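Local atomic coordinates of HepC.19480.a.B1 (Helicobacter pylori, PDB entry 6MTZ), a protein that is of unknown function but is probably a metal-dependent phosphoesterase of the DHH/DHHA1 family, cleaving phosphoester bonds in a substrate not yet identified. Residues Cys257-Leu268 with Tyr341-Phe352. Numbering follows the deposited sequence.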
ATOM      1  N   CYS A 257      11.616  -7.476  13.459  1.00 34.55           N
ATOM      2  CA  CYS A 257      11.473  -8.608  12.549  1.00 42.41           C
ATOM      3  C   CYS A 257      12.432  -9.757  12.851  1.00 47.42           C
ATOM      4  O   CYS A 257      12.544 -10.683  12.039  1.00 35.71           O
ATOM      5  CB  CYS A 257      11.645  -8.145  11.101  1.00 40.26           C
ATOM      6  SG  CYS A 257      10.468  -6.842  10.634  1.00 38.79           S
ATOM      7  N   SER A 258      13.104  -9.733  14.004  1.00 32.86           N
ATOM      8  CA  SER A 258      14.091 -10.755  14.328  1.00 36.98           C
ATOM      9  C   SER A 258      13.412 -11.998  14.878  1.00 44.13           C
ATOM     10  O   SER A 258      12.522 -11.906  15.726  1.00 34.24           O
ATOM     11  CB  SER A 258      15.091 -10.235  15.346  1.00 39.78           C
ATOM     12  OG  SER A 258      16.086  -9.473  14.713  1.00 36.85           O
ATOM     13  N   VAL A 259      13.841 -13.159  14.401  1.00 39.71           N
ATOM     14  CA  VAL A 259      13.345 -14.438  14.884  1.00 46.41           C
ATOM     15  C   VAL A 259      14.552 -15.334  15.130  1.00 48.31           C
ATOM     16  O   VAL A 259      15.631 -15.126  14.570  1.00 37.96           O
ATOM     17  CB  VAL A 259      12.347 -15.084  13.895  1.00 46.09           C
ATOM     18  CG1 VAL A 259      10.999 -14.381  13.990  1.00 39.84           C
ATOM     19  CG2 VAL A 259      12.886 -15.003  12.460  1.00 30.26           C
ATOM     20  N   TYR A 260      14.365 -16.339  15.987  1.00 39.33           N
ATOM     21  CA  TYR A 260      15.488 -17.126  16.494  1.00 43.64           C
ATOM     22  C   TYR A 260      15.189 -18.609  16.360  1.00 44.32           C
ATOM     23  O   TYR A 260      14.245 -19.117  16.973  1.00 42.42           O
ATOM     24  CB  TYR A 260      15.794 -16.750  17.946  1.00 40.93           C
ATOM     25  CG  TYR A 260      16.089 -15.268  18.068  1.00 49.31           C
ATOM     26  CD1 TYR A 260      15.058 -14.346  18.251  1.00 40.41           C
ATOM     27  CD2 TYR A 260      17.393 -14.782  17.951  1.00 45.11           C
ATOM     28  CE1 TYR A 260      15.318 -12.988  18.342  1.00 55.98           C
ATOM     29  CE2 TYR A 260      17.661 -13.419  18.037  1.00 49.52           C
ATOM     30  CZ  TYR A 260      16.617 -12.530  18.237  1.00 57.02           C
ATOM     31  OH  TYR A 260      16.865 -11.181  18.333  1.00 64.29           O
ATOM     32  N   TYR A 261      15.990 -19.291  15.548  1.00 43.13           N
ATOM     33  CA  TYR A 261      15.934 -20.738  15.370  1.00 45.93           C
ATOM     34  C   TYR A 261      17.194 -21.337  15.982  1.00 45.41           C
ATOM     35  O   TYR A 261      18.296 -21.167  15.440  1.00 42.18           O
ATOM     36  CB  TYR A 261      15.818 -21.097  13.889  1.00 38.96           C
ATOM     37  CG  TYR A 261      15.955 -22.582  13.617  1.00 45.19           C
ATOM     38  CD1 TYR A 261      14.895 -23.451  13.856  1.00 49.34           C
ATOM     39  CD2 TYR A 261      17.143 -23.113  13.114  1.00 39.89           C
ATOM     40  CE1 TYR A 261      15.014 -24.805  13.607  1.00 44.27           C
ATOM     41  CE2 TYR A 261      17.273 -24.463  12.868  1.00 41.37           C
ATOM     42  CZ  TYR A 261      16.207 -25.306  13.124  1.00 41.82           C
ATOM     43  OH  TYR A 261      16.321 -26.643  12.870  1.00 43.58           O
ATOM     44  N   GLN A 262      17.034 -22.039  17.104  1.00 43.99           N
ATOM     45  CA  GLN A 262      18.147 -22.669  17.819  1.00 54.15           C
ATOM     46  C   GLN A 262      19.159 -21.588  18.148  1.00 55.74           C
ATOM     47  O   GLN A 262      18.815 -20.653  18.902  1.00 57.99           O
ATOM     48  CB  GLN A 262      18.693 -23.834  16.990  1.00 57.59           C
ATOM     49  CG  GLN A 262      17.686 -24.902  16.656  1.00 54.27           C
ATOM     50  CD  GLN A 262      18.340 -26.137  16.068  1.00 60.21           C
ATOM     51  OE1 GLN A 262      19.451 -26.073  15.532  1.00 58.21           O
ATOM     52  NE2 GLN A 262      17.659 -27.272  16.174  1.00 49.75           N
ATOM     53  N   ASP A 263      20.380 -21.640  17.628  1.00 60.01           N
ATOM     54  CA  ASP A 263      21.394 -20.628  17.869  1.00 53.93           C
ATOM     55  C   ASP A 263      21.542 -19.638  16.718  1.00 49.94           C
ATOM     56  O   ASP A 263      22.432 -18.788  16.773  1.00 48.16           O
ATOM     57  CB  ASP A 263      22.738 -21.301  18.150  1.00 56.20           C
ATOM     58  CG  ASP A 263      23.227 -22.124  16.978  1.00 58.82           C
ATOM     59  OD1 ASP A 263      24.454 -22.215  16.773  1.00 64.05           O
ATOM     60  OD2 ASP A 263      22.377 -22.667  16.244  1.00 61.43           O
ATOM     61  N   LYS A 264      20.700 -19.715  15.692  1.00 44.42           N
ATOM     62  CA  LYS A 264      20.789 -18.811  14.553  1.00 47.57           C
ATOM     63  C   LYS A 264      19.736 -17.705  14.640  1.00 46.10           C
ATOM     64  O   LYS A 264      18.631 -17.907  15.156  1.00 47.56           O
ATOM     65  CB  LYS A 264      20.631 -19.579  13.233  1.00 41.30           C
ATOM     66  CG  LYS A 264      21.485 -20.845  13.139  1.00 43.33           C
ATOM     67  CD  LYS A 264      22.961 -20.515  13.055  1.00 45.42           C
ATOM     68  CE  LYS A 264      23.810 -21.772  12.925  1.00 47.95           C
ATOM     69  NZ  LYS A 264      25.235 -21.418  12.640  1.00 62.52           N
ATOM     70  N   LYS A 265      20.087 -16.529  14.128  1.00 40.49           N
ATOM     71  CA  LYS A 265      19.171 -15.391  14.078  1.00 42.57           C
ATOM     72  C   LYS A 265      18.709 -15.169  12.648  1.00 36.44           C
ATOM     73  O   LYS A 265      19.528 -15.133  11.723  1.00 45.98           O
ATOM     74  CB  LYS A 265      19.820 -14.108  14.621  1.00 41.19           C
ATOM     75  CG  LYS A 265      18.885 -12.893  14.567  1.00 45.90           C
ATOM     76  CD  LYS A 265      19.406 -11.676  15.350  1.00 45.67           C
ATOM     77  CE  LYS A 265      20.443 -10.877  14.561  1.00 52.48           C
ATOM     78  NZ  LYS A 265      20.856  -9.622  15.264  1.00 50.23           N
ATOM     79  N   GLY A 266      17.402 -14.997  12.468  1.00 34.71           N
ATOM     80  CA  GLY A 266      16.849 -14.721  11.162  1.00 32.73           C
ATOM     81  C   GLY A 266      15.996 -13.475  11.168  1.00 34.43           C
ATOM     82  O   GLY A 266      15.604 -12.954  12.216  1.00 38.39           O
ATOM     83  N   PHE A 267      15.693 -12.994   9.962  1.00 30.54           N
ATOM     84  CA  PHE A 267      14.854 -11.826   9.740  1.00 32.87           C
ATOM     85  C   PHE A 267      13.619 -12.289   8.986  1.00 35.10           C
ATOM     86  O   PHE A 267      13.738 -12.925   7.930  1.00 37.17           O
ATOM     87  CB  PHE A 267      15.613 -10.752   8.951  1.00 30.33           C
ATOM     88  CG  PHE A 267      14.834  -9.472   8.724  1.00 36.98           C
ATOM     89  CD1 PHE A 267      13.760  -9.428   7.841  1.00 28.39           C
ATOM     90  CD2 PHE A 267      15.216  -8.296   9.351  1.00 33.91           C
ATOM     91  CE1 PHE A 267      13.069  -8.260   7.624  1.00 30.97           C
ATOM     92  CE2 PHE A 267      14.527  -7.115   9.131  1.00 36.89           C
ATOM     93  CZ  PHE A 267      13.453  -7.099   8.262  1.00 34.27           C
ATOM     94  N   LEU A 268      12.444 -11.956   9.514  1.00 33.93           N
ATOM     95  CA  LEU A 268      11.168 -12.428   8.985  1.00 26.75           C
ATOM     96  C   LEU A 268      10.431 -11.284   8.300  1.00 29.51           C
ATOM     97  O   LEU A 268      10.125 -10.266   8.934  1.00 31.50           O
ATOM     98  CB  LEU A 268      10.307 -13.017  10.102  1.00 26.46           C
ATOM     99  CG  LEU A 268       8.845 -13.187   9.699  1.00 25.49           C
ATOM    100  CD1 LEU A 268       8.707 -14.335   8.741  1.00 27.15           C
ATOM    101  CD2 LEU A 268       7.992 -13.410  10.931  1.00 36.42           C
ATOM    102  N   TYR A 341       1.392  -7.405  11.487  1.00 35.58           N
ATOM    103  CA  TYR A 341       2.669  -8.113  11.382  1.00 31.05           C
ATOM    104  C   TYR A 341       2.985  -8.907  12.651  1.00 41.06           C
ATOM    105  O   TYR A 341       3.564  -9.999  12.581  1.00 40.79           O
ATOM    106  CB  TYR A 341       3.810  -7.140  11.059  1.00 33.50           C
ATOM    107  CG  TYR A 341       5.161  -7.834  11.090  1.00 27.14           C
ATOM    108  CD1 TYR A 341       5.608  -8.556   9.992  1.00 30.62           C
ATOM    109  CD2 TYR A 341       5.974  -7.791  12.227  1.00 28.43           C
ATOM    110  CE1 TYR A 341       6.832  -9.220  10.011  1.00 36.41           C
ATOM    111  CE2 TYR A 341       7.203  -8.451  12.254  1.00 32.80           C
ATOM    112  CZ  TYR A 341       7.624  -9.158  11.140  1.00 37.96           C
ATOM    113  OH  TYR A 341       8.831  -9.817  11.142  1.00 36.72           O
ATOM    114  N   ARG A 342       2.623  -8.381  13.824  1.00 35.17           N
ATOM    115  CA  ARG A 342       2.909  -9.112  15.057  1.00 38.72           C
ATOM    116  C   ARG A 342       2.205 -10.471  15.070  1.00 43.31           C
ATOM    117  O   ARG A 342       2.778 -11.473  15.521  1.00 36.22           O
ATOM    118  CB  ARG A 342       2.512  -8.278  16.278  1.00 35.05           C
ATOM    119  N   ASP A 343       0.967 -10.524  14.564  1.00 43.78           N
ATOM    120  CA  ASP A 343       0.232 -11.787  14.491  1.00 42.68           C
ATOM    121  C   ASP A 343       0.978 -12.823  13.661  1.00 38.86           C
ATOM    122  O   ASP A 343       1.014 -14.009  14.007  1.00 39.67           O
ATOM    123  CB  ASP A 343      -1.153 -11.558  13.895  1.00 44.63           C
ATOM    124  CG  ASP A 343      -2.092 -10.866  14.852  1.00 47.86           C
ATOM    125  OD1 ASP A 343      -1.826 -10.877  16.073  1.00 50.71           O
ATOM    126  OD2 ASP A 343      -3.107 -10.320  14.376  1.00 54.45           O
ATOM    127  N   ILE A 344       1.561 -12.391  12.550  1.00 28.94           N
ATOM    128  CA  ILE A 344       2.300 -13.310  11.692  1.00 39.00           C
ATOM    129  C   ILE A 344       3.562 -13.786  12.393  1.00 36.03           C
ATOM    130  O   ILE A 344       3.887 -14.983  12.381  1.00 40.72           O
ATOM    131  CB  ILE A 344       2.599 -12.620  10.344  1.00 36.95           C
ATOM    132  CG1 ILE A 344       1.320 -12.582   9.494  1.00 44.97           C
ATOM    133  CG2 ILE A 344       3.715 -13.330   9.591  1.00 33.22           C
ATOM    134  CD1 ILE A 344       0.966 -11.234   8.945  1.00 46.92           C
ATOM    135  N   LYS A 345       4.259 -12.867  13.060  1.00 30.82           N
ATOM    136  CA  LYS A 345       5.523 -13.199  13.707  1.00 36.33           C
ATOM    137  C   LYS A 345       5.327 -14.199  14.834  1.00 40.31           C
ATOM    138  O   LYS A 345       6.116 -15.138  14.981  1.00 36.88           O
ATOM    139  CB  LYS A 345       6.174 -11.928  14.234  1.00 35.03           C
ATOM    140  CG  LYS A 345       7.544 -12.141  14.848  1.00 35.28           C
ATOM    141  CD  LYS A 345       8.009 -10.863  15.529  1.00 41.70           C
ATOM    142  CE  LYS A 345       9.411 -11.015  16.087  1.00 48.15           C
ATOM    143  NZ  LYS A 345       9.846  -9.795  16.815  1.00 44.17           N
ATOM    144  N   GLU A 346       4.277 -14.008  15.642  1.00 34.03           N
ATOM    145  CA  GLU A 346       3.983 -14.938  16.725  1.00 35.33           C
ATOM    146  C   GLU A 346       3.852 -16.366  16.209  1.00 37.43           C
ATOM    147  O   GLU A 346       4.261 -17.315  16.884  1.00 39.95           O
ATOM    148  CB  GLU A 346       2.703 -14.512  17.450  1.00 42.72           C
ATOM    149  CG  GLU A 346       2.795 -13.187  18.193  1.00 54.68           C
ATOM    150  CD  GLU A 346       1.482 -12.802  18.866  1.00 61.55           C
ATOM    151  OE1 GLU A 346       0.587 -13.665  18.954  1.00 67.25           O
ATOM    152  OE2 GLU A 346       1.348 -11.641  19.310  1.00 64.08           O
ATOM    153  N   GLN A 347       3.299 -16.538  15.008  1.00 33.05           N
ATOM    154  CA  GLN A 347       3.148 -17.884  14.462  1.00 41.98           C
ATOM    155  C   GLN A 347       4.504 -18.518  14.150  1.00 32.65           C
ATOM    156  O   GLN A 347       4.726 -19.701  14.440  1.00 34.48           O
ATOM    157  CB  GLN A 347       2.248 -17.838  13.230  1.00 31.90           C
ATOM    158  CG  GLN A 347       0.801 -17.609  13.610  1.00 36.26           C
ATOM    159  CD  GLN A 347      -0.102 -17.406  12.416  1.00 39.88           C
ATOM    160  OE1 GLN A 347      -0.685 -18.357  11.894  1.00 45.40           O
ATOM    161  NE2 GLN A 347      -0.239 -16.161  11.985  1.00 36.64           N
ATOM    162  N   ILE A 348       5.435 -17.739  13.600  1.00 31.05           N
ATOM    163  CA  ILE A 348       6.794 -18.232  13.405  1.00 30.96           C
ATOM    164  C   ILE A 348       7.455 -18.528  14.751  1.00 36.22           C
ATOM    165  O   ILE A 348       8.030 -19.607  14.957  1.00 44.88           O
ATOM    166  CB  ILE A 348       7.607 -17.216  12.584  1.00 31.19           C
ATOM    167  CG1 ILE A 348       6.925 -16.948  11.243  1.00 39.25           C
ATOM    168  CG2 ILE A 348       9.030 -17.687  12.409  1.00 35.63           C
ATOM    169  CD1 ILE A 348       6.549 -18.184  10.512  1.00 39.30           C
ATOM    170  N   GLU A 349       7.376 -17.578  15.690  1.00 38.58           N
ATOM    171  CA  GLU A 349       7.962 -17.768  17.016  1.00 43.66           C
ATOM    172  C   GLU A 349       7.489 -19.069  17.657  1.00 50.93           C
ATOM    173  O   GLU A 349       8.294 -19.838  18.198  1.00 41.03           O
ATOM    174  CB  GLU A 349       7.629 -16.574  17.915  1.00 37.17           C
ATOM    175  CG  GLU A 349       8.145 -15.242  17.340  1.00 55.56           C
ATOM    176  CD  GLU A 349       7.942 -14.038  18.258  1.00 56.33           C
ATOM    177  OE1 GLU A 349       6.850 -13.887  18.850  1.00 54.07           O
ATOM    178  OE2 GLU A 349       8.888 -13.231  18.374  1.00 58.34           O
ATOM    179  N   GLU A 350       6.181 -19.339  17.600  1.00 50.59           N
ATOM    180  CA  GLU A 350       5.660 -20.565  18.195  1.00 47.77           C
ATOM    181  C   GLU A 350       6.323 -21.790  17.576  1.00 40.91           C
ATOM    182  O   GLU A 350       6.778 -22.688  18.290  1.00 43.56           O
ATOM    183  CB  GLU A 350       4.139 -20.629  18.043  1.00 51.56           C
ATOM    184  N   ILE A 351       6.421 -21.825  16.243  1.00 45.94           N
ATOM    185  CA  ILE A 351       7.086 -22.945  15.575  1.00 47.31           C
ATOM    186  C   ILE A 351       8.554 -23.028  15.994  1.00 46.41           C
ATOM    187  O   ILE A 351       9.061 -24.104  16.334  1.00 47.56           O
ATOM    188  CB  ILE A 351       6.950 -22.814  14.047  1.00 45.05           C
ATOM    189  CG1 ILE A 351       5.481 -22.912  13.631  1.00 50.84           C
ATOM    190  CG2 ILE A 351       7.792 -23.884  13.355  1.00 44.51           C
ATOM    191  CD1 ILE A 351       5.231 -22.639  12.166  1.00 34.29           C
ATOM    192  N   PHE A 352       9.263 -21.894  15.960  1.00 46.07           N
ATOM    193  CA  PHE A 352      10.689 -21.902  16.286  1.00 43.61           C
ATOM    194  C   PHE A 352      10.939 -22.239  17.753  1.00 49.00           C
ATOM    195  O   PHE A 352      12.003 -22.770  18.096  1.00 51.72           O
ATOM    196  CB  PHE A 352      11.318 -20.548  15.939  1.00 38.64           C
ATOM    197  CG  PHE A 352      11.642 -20.377  14.475  1.00 34.90           C
ATOM    198  CD1 PHE A 352      11.527 -21.442  13.591  1.00 41.54           C
ATOM    199  CD2 PHE A 352      12.088 -19.159  13.987  1.00 37.79           C
ATOM    200  CE1 PHE A 352      11.840 -21.297  12.246  1.00 35.15           C
ATOM    201  CE2 PHE A 352      12.405 -18.997  12.630  1.00 41.75           C
ATOM    202  CZ  PHE A 352      12.278 -20.065  11.762  1.00 41.28           C
TER
HETATM  203  O   HOH W   1      12.226  -9.602  17.232  1.00 47.35           O
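Phe352 slots its ring against the turn end of the hairpin, where Tyr261 CB sits 4.0 Å from the centroid of the Phe352 ring in a CH-pi contact almost on the ring normal. Ile348 CG2 lies over the opposite face, toward its rim, and Val259 CG2 meets the ring edge near its plane, 4.0 Å from Phe352 CE2. A flat, wholly apolar side chain suits this slot between strand and helix. With CG anti to the backbone N (chi1 172°), Tyr261 carries its ring beyond CB, leaving CB over the Phe352 face while CD1 meets Phe352 CD1; the ring continues to Leu314 and Met317 of helix 311-318.

On the neighbouring strand, Leu268 spreads its branched end over the helix: CD2 lies 3.7 Å from Ile348 CG1 and as near Lys345 CA, while Ile293 and Val295 of strand 291-295 also pack on this leucine. Its carbonyl serves Tyr341, which runs past the leucine in the reverse direction. Tyr341 OH donates to Leu268 O at 2.6 Å, approaching at a C=O...O angle of 134° and tilted from the carbonyl plane. A tyrosine fits because it has both a ring to pack against Leu268 and Cys257 and a hydroxyl to satisfy that oxygen; Cys257 SG lies obliquely to the ring, a sulfur-aromatic contact, 3.7 Å from Tyr341 CZ. Lys345, extended throughout, lays its methylene chain along the border, CE 3.3 Å from Ser258 O, and delivers its ammonium to the carbonyl of Asp256.

The helix runs nearly parallel to edge strand 258-261, at 16°: a beta hairpin closed by a type II' turn, with the C-terminal helix packed on one face of the mixed sheet, consistent with the C-terminal domain of DHH/DHHA1 proteins.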